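Local coordinates for protein Bacint_00347 (Bacteroides intestinalis DSM 17393, PDB 5MUM) that is a beta-propeller glycoside hydrolase of a gut Bacteroides, probably acting as a rhamnosidase that removes rhamnose from glycans, at residues E56-Y61 with G106-S111. Residues are numbered along the deposited sequence; the frame is centred on the assembly and turned at random.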
loop_
_atom_site.group_PDB
_atom_site.type_symbol
_atom_site.label_atom_id
_atom_site.label_comp_id
_atom_site.label_asym_id
_atom_site.label_seq_id
_atom_site.Cartn_x
_atom_site.Cartn_y
_atom_site.Cartn_z
ATOM N N GLU A 56 8.371 -3.613 -19.276
ATOM C CA GLU A 56 6.977 -4.063 -19.260
ATOM C C GLU A 56 6.306 -3.673 -17.953
ATOM O O GLU A 56 6.945 -3.675 -16.912
ATOM C CB GLU A 56 6.880 -5.577 -19.381
ATOM C CG GLU A 56 7.375 -6.161 -20.685
ATOM C CD GLU A 56 7.092 -7.656 -20.753
ATOM O OE1 GLU A 56 7.381 -8.392 -19.777
ATOM O OE2 GLU A 56 6.592 -8.097 -21.782
ATOM N N GLN A 57 5.017 -3.374 -18.023
ATOM C CA GLN A 57 4.232 -3.067 -16.838
ATOM C C GLN A 57 3.110 -4.071 -16.741
ATOM O O GLN A 57 2.506 -4.420 -17.755
ATOM C CB GLN A 57 3.732 -1.642 -16.927
ATOM C CG GLN A 57 2.856 -1.210 -15.750
ATOM C CD GLN A 57 2.463 0.212 -15.935
ATOM O OE1 GLN A 57 1.703 0.524 -16.876
ATOM N NE2 GLN A 57 2.944 1.103 -15.040
ATOM N N TYR A 58 2.827 -4.509 -15.522
ATOM C CA TYR A 58 1.869 -5.571 -15.225
ATOM C C TYR A 58 0.809 -4.978 -14.320
ATOM O O TYR A 58 1.091 -4.102 -13.502
ATOM C CB TYR A 58 2.575 -6.723 -14.514
ATOM C CG TYR A 58 3.494 -7.470 -15.451
ATOM C CD1 TYR A 58 4.728 -6.955 -15.815
ATOM C CD2 TYR A 58 3.070 -8.645 -16.032
ATOM C CE1 TYR A 58 5.532 -7.618 -16.725
ATOM C CE2 TYR A 58 3.853 -9.300 -16.947
ATOM C CZ TYR A 58 5.056 -8.773 -17.302
ATOM O OH TYR A 58 5.776 -9.487 -18.205
ATOM N N ILE A 59 -0.410 -5.440 -14.513
ATOM C CA ILE A 59 -1.552 -4.950 -13.761
ATOM C C ILE A 59 -2.400 -6.123 -13.345
ATOM O O ILE A 59 -2.390 -7.166 -13.976
ATOM C CB ILE A 59 -2.352 -3.952 -14.595
ATOM C CG1 ILE A 59 -3.274 -3.124 -13.699
ATOM C CG2 ILE A 59 -3.108 -4.634 -15.724
ATOM C CD1 ILE A 59 -4.011 -2.037 -14.439
ATOM N N SER A 60 -3.163 -5.938 -12.281
ATOM C CA SER A 60 -4.119 -6.918 -11.886
ATOM C C SER A 60 -5.345 -6.229 -11.307
ATOM O O SER A 60 -5.248 -5.168 -10.690
ATOM C CB SER A 60 -3.507 -7.905 -10.875
ATOM O OG SER A 60 -3.053 -7.200 -9.684
ATOM N N TYR A 61 -6.490 -6.845 -11.520
ATOM C CA TYR A 61 -7.752 -6.323 -10.986
ATOM C C TYR A 61 -8.820 -7.391 -11.155
ATOM O O TYR A 61 -8.636 -8.372 -11.885
ATOM C CB TYR A 61 -8.166 -5.037 -11.711
ATOM C CG TYR A 61 -8.345 -5.187 -13.192
ATOM C CD1 TYR A 61 -7.270 -5.054 -14.057
ATOM C CD2 TYR A 61 -9.601 -5.448 -13.739
ATOM C CE1 TYR A 61 -7.445 -5.196 -15.432
ATOM C CE2 TYR A 61 -9.771 -5.590 -15.101
ATOM C CZ TYR A 61 -8.680 -5.460 -15.942
ATOM O OH TYR A 61 -8.860 -5.600 -17.319
ATOM N N GLY A 106 11.323 -12.677 -13.197
ATOM C CA GLY A 106 10.151 -12.271 -13.956
ATOM C C GLY A 106 8.888 -13.050 -13.691
ATOM O O GLY A 106 7.899 -12.831 -14.374
ATOM N N TYR A 107 8.910 -13.995 -12.756
ATOM C CA TYR A 107 7.707 -14.701 -12.387
ATOM C C TYR A 107 6.832 -13.726 -11.628
ATOM O O TYR A 107 7.316 -12.995 -10.744
ATOM C CB TYR A 107 7.938 -15.904 -11.492
ATOM C CG TYR A 107 8.619 -17.041 -12.169
ATOM C CD1 TYR A 107 10.005 -17.076 -12.251
ATOM C CD2 TYR A 107 7.895 -18.058 -12.774
ATOM C CE1 TYR A 107 10.670 -18.123 -12.889
ATOM C CE2 TYR A 107 8.549 -19.123 -13.420
ATOM C CZ TYR A 107 9.947 -19.114 -13.480
ATOM O OH TYR A 107 10.639 -20.120 -14.096
ATOM N N LEU A 108 5.556 -13.748 -11.977
ATOM C CA LEU A 108 4.513 -13.034 -11.235
ATOM C C LEU A 108 4.140 -13.831 -9.994
ATOM O O LEU A 108 3.995 -15.063 -10.054
ATOM C CB LEU A 108 3.249 -12.858 -12.073
ATOM C CG LEU A 108 3.280 -11.853 -13.220
ATOM C CD1 LEU A 108 4.191 -12.329 -14.349
ATOM C CD2 LEU A 108 1.872 -11.624 -13.725
ATOM N N HIS A 109 3.951 -13.111 -8.899
ATOM C CA HIS A 109 3.479 -13.664 -7.653
ATOM C C HIS A 109 2.205 -12.913 -7.350
ATOM O O HIS A 109 2.185 -11.689 -7.370
ATOM C CB HIS A 109 4.498 -13.391 -6.562
ATOM C CG HIS A 109 5.730 -14.211 -6.684
ATOM N ND1 HIS A 109 6.665 -14.015 -7.681
ATOM C CD2 HIS A 109 6.205 -15.209 -5.912
ATOM C CE1 HIS A 109 7.642 -14.897 -7.532
ATOM N NE2 HIS A 109 7.400 -15.625 -6.464
ATOM N N LEU A 110 1.168 -13.648 -7.038
ATOM C CA LEU A 110 -0.173 -13.090 -6.869
ATOM C C LEU A 110 -0.711 -13.604 -5.581
ATOM O O LEU A 110 -0.582 -14.786 -5.309
ATOM C CB LEU A 110 -1.109 -13.595 -7.967
ATOM C CG LEU A 110 -1.305 -12.776 -9.222
ATOM C CD1 LEU A 110 -1.931 -11.453 -8.876
ATOM C CD2 LEU A 110 0.011 -12.624 -10.000
ATOM N N SER A 111 -1.335 -12.726 -4.810
ATOM C CA SER A 111 -2.019 -13.126 -3.624
ATOM C C SER A 111 -3.299 -12.315 -3.518
ATOM O O SER A 111 -3.328 -11.110 -3.784
ATOM C CB SER A 111 -1.140 -12.938 -2.403
ATOM O OG SER A 111 -1.696 -13.590 -1.285
#
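Tyr58 meets Leu108 where two neighbouring blades of the beta-propeller face each other, a worked example of how blades can meet through side chains, with no hydrogen bond between segments 56-61 and 106-111. Both methyls of Leu108 approach the ring obliquely: CD2 of Leu108 lies 4.0 Å from CD2 of Tyr58, and CD1 of Leu108 is equally near CE2 of Tyr58. The two side chains cross at about a right angle. CB of each residue already points at the other strand, and CG, anti to the carbonyl carbon (chi1 -71° in Tyr58, -72° in Leu108), carries on beside the backbone N. Two residues farther along each strand, CB of Ser60 and CD1 of Leu110 approach more loosely, at 4.4 Å. Strand 98-102 helps fill this buried seam, with Leu102 against Tyr58 and Ile98 touching both Ser60 and Leu110. Farther out, backbone bonds to Val51 and Ser49 hold Tyr58 and Ser60 in their own blade, and Ser124 OG bonds Leu108 N. The ring's polar end is tied down as well: Glu56, salt-bridged to Lys72 through OE2, takes a very short hydrogen bond on OE1 from Tyr58 OH, at 2.5 Å.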